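Local coordinates for protein ORF14 (Streptomyces clavuligerus, PDB 2WPX) that binds acetyl-CoA through its N-terminal GNAT domain and probably acts as an acyltransferase in the clavulanic acid biosynthesis pathway, at residues E9-A14 with D61-S66; Q23-M28 with D45-L50; V71-L76 with V87-V92; A82-V87 with T120-V125. One frame throughout, in Å; residues are numbered along the deposited sequence.

In the fold
All four contacts lie in the N-terminal GNAT domain, and contacts 1, 3 and 4 follow its sheet inward from the edge strand 9-12 to the strands that hold acetyl-CoA. Contact 1 pairs the first strand, 9-12, with strand 57-66, and contact 2, nested between them in the chain, joins the two helices 18-33 and 43-51. Strand 57-66 next pairs with 69-79, which forms the hairpin of contact 3 with strand 84-92; the centres of contacts 1 and 3 are about 10 Å apart. Contact 4 shares Val87 with contact 3 and adds the parallel strand 120-127, about 20 Å from contact 1 between centres. The helices of contact 2 press on the sheet at contacts 1 and 3, while acetyl-CoA docks on strand 84-92 beside the parallel pair.

Contact 1 (E9-A14 with D61-S66); sequences EFVPLA and DWVVRS
Glu9 and Arg65 open an antiparallel ladder that puts strand 9-12 on the edge of the N-terminal GNAT sheet, beside strand 57-66. Backbone bonds run in both directions at the Glu9-Arg65 and Val11-Val63 pairs, and Leu13 N carries the ladder on to Asp61 O at 2.9 Å. The close packing lies on both faces of the ladder. Leu13 CD2 reaches Val63 CG1 at 3.8 Å, both residues touching Trp24 of helix 18-33, while Asp61 turns its carboxylate to a salt bridge with Arg75. Val11 CG1 meets Val63 CG2 at 3.6 Å and also lies over one face of the Arg65 guanidinium. On the other face Val64 CG2 sits over the centre of the Phe10 ring. At the end of the strand Pro12 CG packs over the six-membered ring of Trp62; His108 of helix 101-115 stacks on Phe10 and meets Trp62 edge-to-face. The looser, more exposed end belongs to Glu9. Its CG stands anti to the backbone N (chi1 -156°) and the chain beyond is extended, running alongside Arg65, whose bend at CG-CD brings two nitrogens to the same face of the carboxylate in a salt bridge: Arg65 NE lies 2.9 Å and Arg65 NH2 2.8 Å from Glu9 OE2.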
loop_
_atom_site.group_PDB
_atom_site.type_symbol
_atom_site.label_atom_id
_atom_site.label_comp_id
_atom_site.label_asym_id
_atom_site.label_seq_id
_atom_site.Cartn_x
_atom_site.Cartn_y
_atom_site.Cartn_z
ATOM N N GLU A 9 18.891 18.984 12.552
ATOM C CA GLU A 9 19.139 19.433 11.201
ATOM C C GLU A 9 18.188 18.706 10.205
ATOM O O GLU A 9 18.130 17.476 10.175
ATOM C CB GLU A 9 20.580 19.114 10.875
ATOM C CG GLU A 9 21.197 19.957 9.812
ATOM C CD GLU A 9 22.346 19.214 9.181
ATOM O OE1 GLU A 9 22.940 19.741 8.215
ATOM O OE2 GLU A 9 22.632 18.075 9.650
ATOM N N PHE A 10 17.417 19.478 9.433
ATOM C CA PHE A 10 16.596 18.961 8.322
ATOM C C PHE A 10 17.343 19.078 7.000
ATOM O O PHE A 10 17.710 20.153 6.588
ATOM C CB PHE A 10 15.255 19.694 8.224
ATOM C CG PHE A 10 14.389 19.492 9.421
ATOM C CD1 PHE A 10 13.484 18.438 9.460
ATOM C CD2 PHE A 10 14.505 20.327 10.528
ATOM C CE1 PHE A 10 12.680 18.226 10.577
ATOM C CE2 PHE A 10 13.698 20.132 11.666
ATOM C CZ PHE A 10 12.786 19.065 11.694
ATOM N N VAL A 11 17.579 17.950 6.359
ATOM C CA VAL A 11 18.299 17.891 5.101
ATOM C C VAL A 11 17.405 17.084 4.132
ATOM O O VAL A 11 16.815 16.092 4.527
ATOM C CB VAL A 11 19.671 17.173 5.329
ATOM C CG1 VAL A 11 19.532 16.239 6.445
ATOM C CG2 VAL A 11 20.151 16.392 4.088
ATOM N N PRO A 12 17.250 17.548 2.892
ATOM C CA PRO A 12 16.476 16.747 1.959
ATOM C C PRO A 12 17.093 15.348 1.781
ATOM O O PRO A 12 18.301 15.164 1.839
ATOM C CB PRO A 12 16.547 17.549 0.648
ATOM C CG PRO A 12 16.749 18.939 1.070
ATOM C CD PRO A 12 17.574 18.880 2.355
ATOM N N LEU A 13 16.225 14.375 1.550
ATOM C CA LEU A 13 16.601 13.029 1.211
ATOM C C LEU A 13 16.576 12.850 -0.337
ATOM O O LEU A 13 15.535 12.800 -0.959
ATOM C CB LEU A 13 15.623 12.102 1.932
ATOM C CG LEU A 13 15.662 10.598 1.678
ATOM C CD1 LEU A 13 17.127 10.106 1.736
ATOM C CD2 LEU A 13 14.775 9.933 2.712
ATOM N N ALA A 14 17.749 12.760 -0.943
ATOM C CA ALA A 14 17.926 12.677 -2.380
ATOM C C ALA A 14 18.636 11.360 -2.669
ATOM O O ALA A 14 19.521 10.946 -1.917
ATOM C CB ALA A 14 18.787 13.877 -2.877
ATOM N N ASP A 61 10.863 14.666 0.155
ATOM C CA ASP A 61 11.424 13.698 1.140
ATOM C C ASP A 61 12.514 14.310 2.010
ATOM O O ASP A 61 13.420 14.978 1.519
ATOM C CB ASP A 61 11.988 12.484 0.408
ATOM C CG ASP A 61 10.929 11.753 -0.351
ATOM O OD1 ASP A 61 9.782 11.817 0.139
ATOM O OD2 ASP A 61 11.214 11.145 -1.415
ATOM N N TRP A 62 12.430 14.097 3.309
ATOM C CA TRP A 62 13.417 14.659 4.208
ATOM C C TRP A 62 13.926 13.658 5.240
ATOM O O TRP A 62 13.225 12.710 5.625
ATOM C CB TRP A 62 12.763 15.793 4.944
ATOM C CG TRP A 62 12.434 16.931 4.046
ATOM C CD1 TRP A 62 11.367 17.048 3.184
ATOM C CD2 TRP A 62 13.183 18.121 3.929
ATOM N NE1 TRP A 62 11.407 18.269 2.543
ATOM C CE2 TRP A 62 12.519 18.947 2.972
ATOM C CE3 TRP A 62 14.343 18.598 4.561
ATOM C CZ2 TRP A 62 12.999 20.207 2.615
ATOM C CZ3 TRP A 62 14.807 19.857 4.224
ATOM C CH2 TRP A 62 14.141 20.645 3.247
ATOM N N VAL A 63 15.150 13.873 5.701
ATOM C CA VAL A 63 15.584 13.268 6.942
ATOM C C VAL A 63 15.889 14.307 7.998
ATOM O O VAL A 63 16.066 15.505 7.705
ATOM C CB VAL A 63 16.801 12.307 6.759
ATOM C CG1 VAL A 63 16.408 11.094 5.950
ATOM C CG2 VAL A 63 17.996 13.048 6.173
ATOM N N VAL A 64 15.973 13.854 9.247
ATOM C CA VAL A 64 16.410 14.767 10.304
ATOM C C VAL A 64 17.667 14.196 10.986
ATOM O O VAL A 64 17.754 12.995 11.249
ATOM C CB VAL A 64 15.286 15.170 11.277
ATOM C CG1 VAL A 64 14.833 13.999 12.140
ATOM C CG2 VAL A 64 15.753 16.362 12.125
ATOM N N ARG A 65 18.655 15.051 11.197
ATOM C CA ARG A 65 19.902 14.613 11.777
ATOM C C ARG A 65 20.170 15.202 13.156
ATOM O O ARG A 65 19.773 16.332 13.498
ATOM C CB ARG A 65 21.062 14.925 10.829
ATOM C CG ARG A 65 20.931 14.167 9.507
ATOM C CD ARG A 65 22.255 14.063 8.802
ATOM N NE ARG A 65 22.794 15.401 8.581
ATOM C CZ ARG A 65 23.410 15.780 7.470
ATOM N NH1 ARG A 65 23.567 14.942 6.434
ATOM N NH2 ARG A 65 23.830 17.022 7.380
ATOM N N SER A 66 20.808 14.388 13.981
ATOM C CA SER A 66 21.193 14.852 15.295
ATOM C C SER A 66 22.630 14.417 15.495
ATOM O O SER A 66 22.939 13.222 15.448
ATOM C CB SER A 66 20.264 14.276 16.386
ATOM O OG SER A 66 20.673 14.674 17.683
#

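Contact 2 (Q23-M28 with D45-L50); sequences QWLDLM and DMVGSL
The helical segments 23-28 and 45-50 run at 129° to each other, their axes 11.0 Å apart at closest approach, and their nearest CA atoms, those of Leu25 and Met46, are 7.6 Å apart. Such a separation is bridged by long side chains, and no hydrogen bond crosses it. Met46 is the central one. Bent at both chi2 (-47°) and chi3 (-48°), it folds back so that its CE comes 3.6 Å from Trp24 CH2 and also touches the sulfur of Met28. The two methionines reach toward each other tip to tip, with Met28 CE 3.6 Å from Met46 CG. That same Met28 methyl lies over the centre of one face of the indole of Trp24, which is one turn earlier on the same helix. These are the two helices that follow the first strand of the GNAT fold, and the indole lies between the helices and the sheet, also packing on Leu13, Val63 and Ala73. Its six-membered end points into helix 43-51: Met46 O stands at the ring edge, in its plane, and Leu50 CD1 approaches Trp24 CZ3 obliquely at 3.9 Å. On the flank, Leu25 and Met46 run antiparallel alongside each other, Leu25 CD2 against Met46 CB, and Leu25 CD1 meets Val47 CG2 at 3.8 Å. Ser49 OG, near the indole edge, is hydrogen-bonded to Arg75 of strand 69-79.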
loop_
_atom_site.group_PDB
_atom_site.type_symbol
_atom_site.label_atom_id
_atom_site.label_comp_id
_atom_site.label_asym_id
_atom_site.label_seq_id
_atom_site.Cartn_x
_atom_site.Cartn_y
_atom_site.Cartn_z
ATOM N N GLN A 23 21.927 5.573 5.563
ATOM C CA GLN A 23 21.345 5.840 6.888
ATOM C C GLN A 23 19.845 5.738 6.965
ATOM O O GLN A 23 19.321 5.240 7.924
ATOM C CB GLN A 23 21.819 7.204 7.460
ATOM C CG GLN A 23 23.145 6.962 8.231
ATOM C CD GLN A 23 23.817 8.231 8.700
ATOM O OE1 GLN A 23 23.232 8.994 9.468
ATOM N NE2 GLN A 23 25.056 8.446 8.266
ATOM N N TRP A 24 19.155 6.260 5.988
ATOM C CA TRP A 24 17.700 6.148 5.950
ATOM C C TRP A 24 17.250 4.669 5.844
ATOM O O TRP A 24 16.313 4.200 6.554
ATOM C CB TRP A 24 17.218 6.958 4.757
ATOM C CG TRP A 24 15.837 6.885 4.503
ATOM C CD1 TRP A 24 14.854 7.342 5.292
ATOM C CD2 TRP A 24 15.215 6.376 3.313
ATOM N NE1 TRP A 24 13.630 7.115 4.693
ATOM C CE2 TRP A 24 13.835 6.555 3.459
ATOM C CE3 TRP A 24 15.692 5.760 2.162
ATOM C CZ2 TRP A 24 12.909 6.140 2.478
ATOM C CZ3 TRP A 24 14.781 5.383 1.177
ATOM C CH2 TRP A 24 13.399 5.540 1.364
ATOM N N LEU A 25 17.931 3.926 4.975
ATOM C CA LEU A 25 17.663 2.497 4.779
ATOM C C LEU A 25 17.842 1.797 6.138
ATOM O O LEU A 25 16.933 1.042 6.579
ATOM C CB LEU A 25 18.593 1.906 3.697
ATOM C CG LEU A 25 18.383 2.366 2.248
ATOM C CD1 LEU A 25 19.331 1.662 1.299
ATOM C CD2 LEU A 25 16.937 2.047 1.856
ATOM N N ASP A 26 18.963 2.081 6.817
ATOM C CA ASP A 26 19.211 1.577 8.153
ATOM C C ASP A 26 18.215 1.990 9.227
ATOM O O ASP A 26 17.831 1.206 10.073
ATOM C CB ASP A 26 20.601 1.993 8.583
ATOM C CG ASP A 26 21.657 1.320 7.766
ATOM O OD1 ASP A 26 22.829 1.774 7.760
ATOM O OD2 ASP A 26 21.292 0.322 7.096
ATOM N N LEU A 27 17.847 3.253 9.256
ATOM C CA LEU A 27 16.815 3.670 10.171
ATOM C C LEU A 27 15.578 2.796 9.985
ATOM O O LEU A 27 14.929 2.403 10.964
ATOM C CB LEU A 27 16.446 5.103 9.860
ATOM C CG LEU A 27 15.230 5.700 10.576
ATOM C CD1 LEU A 27 15.648 5.907 12.011
ATOM C CD2 LEU A 27 14.777 7.012 9.924
ATOM N N MET A 28 15.210 2.522 8.735
ATOM C CA MET A 28 13.999 1.761 8.490
ATOM C C MET A 28 14.157 0.306 8.944
ATOM O O MET A 28 13.288 -0.221 9.655
ATOM C CB MET A 28 13.513 1.862 7.026
ATOM C CG MET A 28 12.834 3.184 6.716
ATOM S SD MET A 28 12.263 3.247 5.011
ATOM C CE MET A 28 13.818 3.128 4.128
ATOM N N ASP A 45 13.217 -1.602 -3.507
ATOM C CA ASP A 45 11.924 -0.910 -3.419
ATOM C C ASP A 45 12.082 0.506 -2.862
ATOM O O ASP A 45 11.620 1.499 -3.462
ATOM C CB ASP A 45 10.999 -1.756 -2.556
ATOM C CG ASP A 45 9.614 -1.193 -2.427
ATOM O OD1 ASP A 45 8.979 -1.489 -1.393
ATOM O OD2 ASP A 45 9.135 -0.492 -3.350
ATOM N N MET A 46 12.745 0.630 -1.710
ATOM C CA MET A 46 12.802 1.943 -1.054
ATOM C C MET A 46 13.540 3.007 -1.865
ATOM O O MET A 46 13.060 4.128 -2.005
ATOM C CB MET A 46 13.397 1.872 0.351
ATOM C CG MET A 46 12.550 1.127 1.370
ATOM S SD MET A 46 10.764 1.457 1.506
ATOM C CE MET A 46 10.724 3.163 1.538
ATOM N N VAL A 47 14.713 2.638 -2.364
ATOM C CA VAL A 47 15.528 3.572 -3.072
ATOM C C VAL A 47 14.832 3.934 -4.363
ATOM O O VAL A 47 14.869 5.085 -4.783
ATOM C CB VAL A 47 16.971 3.037 -3.340
ATOM C CG1 VAL A 47 17.735 4.033 -4.297
ATOM C CG2 VAL A 47 17.723 2.806 -1.999
ATOM N N GLY A 48 14.171 2.977 -4.990
ATOM C CA GLY A 48 13.436 3.315 -6.180
ATOM C C GLY A 48 12.259 4.174 -5.797
ATOM O O GLY A 48 11.801 4.953 -6.634
ATOM N N SER A 49 11.761 4.045 -4.557
ATOM C CA SER A 49 10.633 4.897 -4.153
ATOM C C SER A 49 11.016 6.392 -4.065
ATOM O O SER A 49 10.128 7.268 -3.972
ATOM C CB SER A 49 10.000 4.461 -2.839
ATOM O OG SER A 49 10.758 4.917 -1.727
ATOM N N LEU A 50 12.304 6.697 -4.129
ATOM C CA LEU A 50 12.741 8.095 -4.120
ATOM C C LEU A 50 12.822 8.635 -5.541
ATOM O O LEU A 50 12.763 9.854 -5.737
ATOM C CB LEU A 50 14.144 8.239 -3.484
ATOM C CG LEU A 50 14.329 7.814 -2.038
ATOM C CD1 LEU A 50 15.848 7.763 -1.734
ATOM C CD2 LEU A 50 13.573 8.762 -1.090
#

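Contact 3 (V71-L76 with V87-V92); sequences VGALRL and VDQLLV. With ACO (acetyl coenzyme *a), chain C.
The beta hairpin of strands 69-79 and 84-92 carries the acetyl-CoA-binding strand of the GNAT fold. Ala73 and Leu91 exchange backbone bonds across it, and Arg75 N reaches Gln89 O at 2.7 Å. Next to this pair the register slips by one residue in a classic beta bulge, with Asp88 and Gln89 sharing Arg75 as partner: Arg75 O accepts from Asp88 N at 2.8 Å and, at 3.3 Å, from Gln89 N. Beyond the bulge, Leu76 CD2 packs on Val87 CG2 at 3.8 Å. Leu74 CD1 comes near Leu90 CD1 on the same side of the sheet, where helix 101-115 covers both Leu74 and Leu76. On the opposite side the aliphatic part of Arg75 runs over Gln89 CB; a bend at chi3 (57°) then leads the guanidinium away from the hairpin to Asp61 and Ser49. The far edge of strand 84-92 holds the cofactor much as a further strand would be held. ACO N4P donates to Leu90 O at 2.9 Å, while Leu90 CB and CD1 lie against the acetyl oxygen and Val92 CG1 and CG2 lie against a pyrophosphate oxygen. Two residues along, Val92 N donates to ACO O9P, also at 2.9 Å.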
loop_
_atom_site.group_PDB
_atom_site.type_symbol
_atom_site.label_atom_id
_atom_site.label_comp_id
_atom_site.label_asym_id
_atom_site.label_seq_id
_atom_site.Cartn_x
_atom_site.Cartn_y
_atom_site.Cartn_z
ATOM N N VAL A 71 18.195 10.631 12.514
ATOM C CA VAL A 71 17.454 10.070 13.592
ATOM C C VAL A 71 15.977 10.077 13.283
ATOM O O VAL A 71 15.155 9.704 14.141
ATOM C CB VAL A 71 17.760 10.806 14.930
ATOM C CG1 VAL A 71 19.186 10.468 15.372
ATOM C CG2 VAL A 71 17.575 12.297 14.778
ATOM N N GLY A 72 15.611 10.467 12.062
ATOM C CA GLY A 72 14.199 10.387 11.654
ATOM C C GLY A 72 14.022 10.809 10.216
ATOM O O GLY A 72 14.960 11.261 9.567
ATOM N N ALA A 73 12.811 10.659 9.708
ATOM C CA ALA A 73 12.576 10.862 8.291
ATOM C C ALA A 73 11.148 11.318 8.143
ATOM O O ALA A 73 10.288 10.872 8.866
ATOM C CB ALA A 73 12.791 9.566 7.552
ATOM N N LEU A 74 10.918 12.234 7.227
ATOM C CA LEU A 74 9.563 12.645 6.887
ATOM C C LEU A 74 9.356 12.568 5.384
ATOM O O LEU A 74 10.128 13.129 4.670
ATOM C CB LEU A 74 9.368 14.107 7.294
ATOM C CG LEU A 74 8.122 14.835 6.787
ATOM C CD1 LEU A 74 6.883 14.347 7.519
ATOM C CD2 LEU A 74 8.311 16.366 6.944
ATOM N N ARG A 75 8.309 11.929 4.903
ATOM C CA ARG A 75 8.089 11.880 3.458
ATOM C C ARG A 75 6.673 12.338 3.172
ATOM O O ARG A 75 5.724 11.799 3.738
ATOM C CB ARG A 75 8.286 10.448 2.926
ATOM C CG ARG A 75 9.676 9.804 3.263
ATOM C CD ARG A 75 10.031 8.620 2.258
ATOM N NE ARG A 75 10.035 9.030 0.834
ATOM C CZ ARG A 75 10.002 8.161 -0.169
ATOM N NH1 ARG A 75 9.997 6.860 0.102
ATOM N NH2 ARG A 75 9.979 8.578 -1.427
ATOM N N LEU A 76 6.530 13.334 2.302
ATOM C CA LEU A 76 5.225 13.763 1.849
ATOM C C LEU A 76 4.974 13.360 0.437
ATOM O O LEU A 76 5.876 13.406 -0.391
ATOM C CB LEU A 76 5.102 15.275 1.888
ATOM C CG LEU A 76 4.967 15.871 3.277
ATOM C CD1 LEU A 76 4.378 17.246 3.116
ATOM C CD2 LEU A 76 4.147 14.991 4.238
ATOM N N VAL A 87 1.093 12.118 4.363
ATOM C CA VAL A 87 2.303 11.699 5.046
ATOM C C VAL A 87 2.636 10.277 4.717
ATOM O O VAL A 87 2.038 9.387 5.257
ATOM C CB VAL A 87 2.211 11.897 6.581
ATOM C CG1 VAL A 87 3.506 11.452 7.248
ATOM C CG2 VAL A 87 1.956 13.378 6.872
ATOM N N ASP A 88 3.593 10.046 3.819
ATOM C CA ASP A 88 3.855 8.672 3.431
ATOM C C ASP A 88 4.824 8.037 4.410
ATOM O O ASP A 88 4.919 6.821 4.466
ATOM C CB ASP A 88 4.412 8.590 2.036
ATOM C CG ASP A 88 3.332 8.423 0.993
ATOM O OD1 ASP A 88 3.699 8.477 -0.198
ATOM O OD2 ASP A 88 2.135 8.177 1.324
ATOM N N GLN A 89 5.523 8.871 5.183
ATOM C CA GLN A 89 6.423 8.393 6.196
ATOM C C GLN A 89 6.704 9.454 7.230
ATOM O O GLN A 89 7.090 10.577 6.885
ATOM C CB GLN A 89 7.752 7.839 5.611
ATOM C CG GLN A 89 8.723 7.330 6.679
ATOM C CD GLN A 89 10.071 6.862 6.098
ATOM O OE1 GLN A 89 10.379 5.655 6.063
ATOM N NE2 GLN A 89 10.864 7.800 5.626
ATOM N N LEU A 90 6.521 9.097 8.498
ATOM C CA LEU A 90 7.009 9.920 9.597
ATOM C C LEU A 90 7.582 8.961 10.654
ATOM O O LEU A 90 6.842 8.339 11.403
ATOM C CB LEU A 90 5.865 10.797 10.179
ATOM C CG LEU A 90 6.303 11.947 11.096
ATOM C CD1 LEU A 90 5.264 13.041 11.158
ATOM C CD2 LEU A 90 6.693 11.445 12.554
ATOM N N LEU A 91 8.901 8.869 10.742
ATOM C CA LEU A 91 9.558 7.809 11.495
ATOM C C LEU A 91 10.702 8.363 12.395
ATOM O O LEU A 91 11.514 9.203 11.971
ATOM C CB LEU A 91 10.101 6.773 10.495
ATOM C CG LEU A 91 10.736 5.444 10.934
ATOM C CD1 LEU A 91 11.059 4.558 9.779
ATOM C CD2 LEU A 91 12.033 5.747 11.597
ATOM N N VAL A 92 10.742 7.927 13.646
ATOM C CA VAL A 92 11.742 8.415 14.586
ATOM C C VAL A 92 12.511 7.173 15.049
ATOM O O VAL A 92 11.908 6.115 15.287
ATOM C CB VAL A 92 11.051 9.197 15.736
ATOM C CG1 VAL A 92 11.992 9.514 16.884
ATOM C CG2 VAL A 92 10.470 10.506 15.227
HETATM N N1A ACO C . 2.643 6.373 23.797
HETATM C C2A ACO C . 1.844 7.333 24.240
HETATM N N3A ACO C . 1.910 8.617 23.840
HETATM C C4A ACO C . 2.804 8.973 22.916
HETATM C C5A ACO C . 3.645 7.989 22.423
HETATM C C6A ACO C . 3.560 6.680 22.874
HETATM N N6A ACO C . 4.375 5.751 22.380
HETATM N N7A ACO C . 4.460 8.561 21.542
HETATM C C8A ACO C . 4.112 9.841 21.439
HETATM N N9A ACO C . 3.125 10.094 22.270
HETATM C C1B ACO C . 2.567 11.460 22.364
HETATM C C2B ACO C . 2.856 12.223 23.658
HETATM O O2B ACO C . 1.898 13.269 23.763
HETATM C C3B ACO C . 4.176 12.831 23.334
HETATM O O3B ACO C . 4.377 14.073 23.980
HETATM P P3B ACO C . 5.202 14.061 25.349
HETATM O O7A ACO C . 5.554 15.493 26.053
HETATM O O8A ACO C . 5.041 12.763 26.177
HETATM O O9A ACO C . 3.848 14.276 25.966
HETATM C C4B ACO C . 4.013 13.279 21.872
HETATM O O4B ACO C . 3.118 12.313 21.264
HETATM C C5B ACO C . 5.539 13.044 21.813
HETATM O O5B ACO C . 5.945 13.008 20.588
HETATM P P1A ACO C . 7.427 13.067 20.271
HETATM O O1A ACO C . 7.574 14.276 19.231
HETATM O O2A ACO C . 8.433 13.047 21.416
HETATM O O3A ACO C . 7.507 11.603 19.729
HETATM P P2A ACO C . 8.421 10.670 18.867
HETATM O O4A ACO C . 8.728 9.503 19.871
HETATM O O5A ACO C . 9.694 11.253 18.371
HETATM O O6A ACO C . 7.273 10.080 17.835
HETATM C CBP ACO C . 6.132 8.246 16.713
HETATM C CCP ACO C . 7.345 9.199 16.702
HETATM C CDP ACO C . 5.604 9.001 17.920
HETATM C CEP ACO C . 5.757 8.793 15.384
HETATM C CAP ACO C . 7.141 7.079 16.866
HETATM O OAP ACO C . 6.515 6.127 17.664
HETATM C C9P ACO C . 7.403 6.383 15.512
HETATM O O9P ACO C . 8.296 6.772 14.771
HETATM N N8P ACO C . 6.756 5.233 15.315
HETATM C C7P ACO C . 6.878 4.456 14.067
HETATM C C6P ACO C . 6.372 5.383 12.970
HETATM C C5P ACO C . 4.899 5.750 13.062
HETATM O O5P ACO C . 4.046 4.966 13.448
HETATM N N4P ACO C . 4.622 6.952 12.659
HETATM C C3P ACO C . 3.245 7.369 12.501
HETATM C C2P ACO C . 2.911 8.556 13.376
HETATM S S1P ACO C . 1.174 8.832 12.954
HETATM C C ACO C . 1.348 10.274 12.053
HETATM O O ACO C . 2.464 10.571 11.626
HETATM C CH3 ACO C . 0.093 11.132 11.882
#

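Contact 4 (A82-V87 with T120-V125); sequences APTARV and TLTATV. With GOL (glycerol), chain D.
Ala85 and Leu121 meet where strands 84-87 and 120-125 pair in parallel, their axes 31° apart. The ladder begins with a weak bond from Thr120 N to Pro83 O; Ala85 N then donates to Thr120 O at 2.7 Å, Ala85 O accepts from Thr122 N at 2.9 Å, and the bond from Val87 N to Thr122 O, 2.8 Å long, ends it. Beside this backbone, Leu121 bends its CD1 to within 3.5 Å of Ala85 CB and also against Ala85 O. On the other side of the sheet Thr122 OG1, set between its own backbone N and carbonyl carbon (chi1 72°), lies near both Thr84 CG2 and Arg86 CB, and the guanidinium of Arg86 forms a salt bridge with Asp88. Past Val87 the strands part, and a glycerol, probably from the crystallisation liquor, places O3 2.9 Å from Val87 O and near the backbone of Thr124. Ala123 touches the acetyl-CoA in this same parting, a splay characteristic of GNAT cofactor sites. Helix 101-115 connects the two strands in a beta-alpha-beta unit and covers the Ala85 and Leu121 side, both touching its Ala113; strand 69-79 borders Ala85 through Leu78, and strand 323-334 pairs with the outer edge of 120-127.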
loop_
_atom_site.group_PDB
_atom_site.type_symbol
_atom_site.label_atom_id
_atom_site.label_comp_id
_atom_site.label_asym_id
_atom_site.label_seq_id
_atom_site.Cartn_x
_atom_site.Cartn_y
_atom_site.Cartn_z
ATOM N N ALA A 82 -4.234 18.992 -6.067
ATOM C CA ALA A 82 -5.112 18.697 -4.943
ATOM C C ALA A 82 -4.698 19.523 -3.743
ATOM O O ALA A 82 -3.537 19.900 -3.598
ATOM C CB ALA A 82 -5.070 17.215 -4.586
ATOM N N PRO A 83 -5.643 19.790 -2.869
ATOM C CA PRO A 83 -5.440 20.585 -1.662
ATOM C C PRO A 83 -4.833 19.765 -0.487
ATOM O O PRO A 83 -4.696 20.268 0.617
ATOM C CB PRO A 83 -6.879 21.028 -1.335
ATOM C CG PRO A 83 -7.687 19.818 -1.761
ATOM C CD PRO A 83 -7.079 19.530 -3.108
ATOM N N THR A 84 -4.439 18.545 -0.751
ATOM C CA THR A 84 -3.964 17.632 0.280
ATOM C C THR A 84 -2.462 17.352 0.241
ATOM O O THR A 84 -1.832 17.348 -0.819
ATOM C CB THR A 84 -4.656 16.268 0.058
ATOM O OG1 THR A 84 -5.951 16.314 0.688
ATOM C CG2 THR A 84 -3.865 15.187 0.673
ATOM N N ALA A 85 -1.895 17.094 1.404
ATOM C CA ALA A 85 -0.559 16.552 1.472
ATOM C C ALA A 85 -0.607 15.311 2.345
ATOM O O ALA A 85 -1.047 15.386 3.504
ATOM C CB ALA A 85 0.365 17.543 2.051
ATOM N N ARG A 86 -0.131 14.194 1.798
ATOM C CA ARG A 86 -0.202 12.932 2.447
ATOM C C ARG A 86 1.150 12.527 3.098
ATOM O O ARG A 86 2.206 12.552 2.440
ATOM C CB ARG A 86 -0.594 11.881 1.446
ATOM C CG ARG A 86 -0.366 10.510 1.999
ATOM C CD ARG A 86 -1.137 9.462 1.214
ATOM N NE ARG A 86 -1.261 9.783 -0.219
ATOM C CZ ARG A 86 -0.366 9.411 -1.139
ATOM N NH1 ARG A 86 0.716 8.749 -0.736
ATOM N NH2 ARG A 86 -0.540 9.710 -2.439
ATOM N N VAL A 87 1.093 12.118 4.363
ATOM C CA VAL A 87 2.303 11.699 5.046
ATOM C C VAL A 87 2.636 10.277 4.717
ATOM O O VAL A 87 2.038 9.387 5.257
ATOM C CB VAL A 87 2.211 11.897 6.581
ATOM C CG1 VAL A 87 3.506 11.452 7.248
ATOM C CG2 VAL A 87 1.956 13.378 6.872
ATOM N N THR A 120 -4.439 20.647 3.918
ATOM C CA THR A 120 -4.749 19.476 4.754
ATOM C C THR A 120 -3.604 18.429 4.703
ATOM O O THR A 120 -3.010 18.160 3.641
ATOM C CB THR A 120 -6.084 18.802 4.339
ATOM O OG1 THR A 120 -7.182 19.671 4.605
ATOM C CG2 THR A 120 -6.323 17.554 5.134
ATOM N N LEU A 121 -3.293 17.872 5.867
ATOM C CA LEU A 121 -2.292 16.831 5.966
ATOM C C LEU A 121 -3.067 15.549 6.299
ATOM O O LEU A 121 -3.979 15.575 7.120
ATOM C CB LEU A 121 -1.378 17.204 7.085
ATOM C CG LEU A 121 0.126 17.149 6.966
ATOM C CD1 LEU A 121 0.705 17.257 5.540
ATOM C CD2 LEU A 121 0.656 18.220 7.902
ATOM N N THR A 122 -2.784 14.452 5.599
ATOM C CA THR A 122 -3.509 13.196 5.880
ATOM C C THR A 122 -2.536 12.089 6.112
ATOM O O THR A 122 -1.374 12.124 5.662
ATOM C CB THR A 122 -4.539 12.748 4.780
ATOM O OG1 THR A 122 -3.844 12.275 3.628
ATOM C CG2 THR A 122 -5.497 13.877 4.364
ATOM N N ALA A 123 -3.023 11.070 6.788
ATOM C CA ALA A 123 -2.168 10.076 7.341
ATOM C C ALA A 123 -2.904 8.768 7.559
ATOM O O ALA A 123 -4.083 8.763 7.913
ATOM C CB ALA A 123 -1.588 10.601 8.696
ATOM N N THR A 124 -2.202 7.671 7.342
ATOM C CA THR A 124 -2.660 6.366 7.733
ATOM C C THR A 124 -1.960 5.894 9.040
ATOM O O THR A 124 -0.734 5.848 9.133
ATOM C CB THR A 124 -2.425 5.359 6.651
ATOM O OG1 THR A 124 -2.998 5.851 5.439
ATOM C CG2 THR A 124 -3.111 4.086 6.998
ATOM N N VAL A 125 -2.752 5.537 10.038
ATOM C CA VAL A 125 -2.197 5.222 11.321
ATOM C C VAL A 125 -2.487 3.791 11.614
ATOM O O VAL A 125 -3.614 3.302 11.387
ATOM C CB VAL A 125 -2.816 6.100 12.417
ATOM C CG1 VAL A 125 -2.213 5.722 13.752
ATOM C CG2 VAL A 125 -2.626 7.619 12.067
HETATM C C1 GOL D . 4.650 6.944 8.566
HETATM O O1 GOL D . 5.631 6.000 8.980
HETATM C C2 GOL D . 3.145 6.537 8.602
HETATM O O2 GOL D . 2.929 5.508 7.662
HETATM C C3 GOL D . 2.312 7.801 8.266
HETATM O O3 GOL D . 1.147 7.694 7.440
#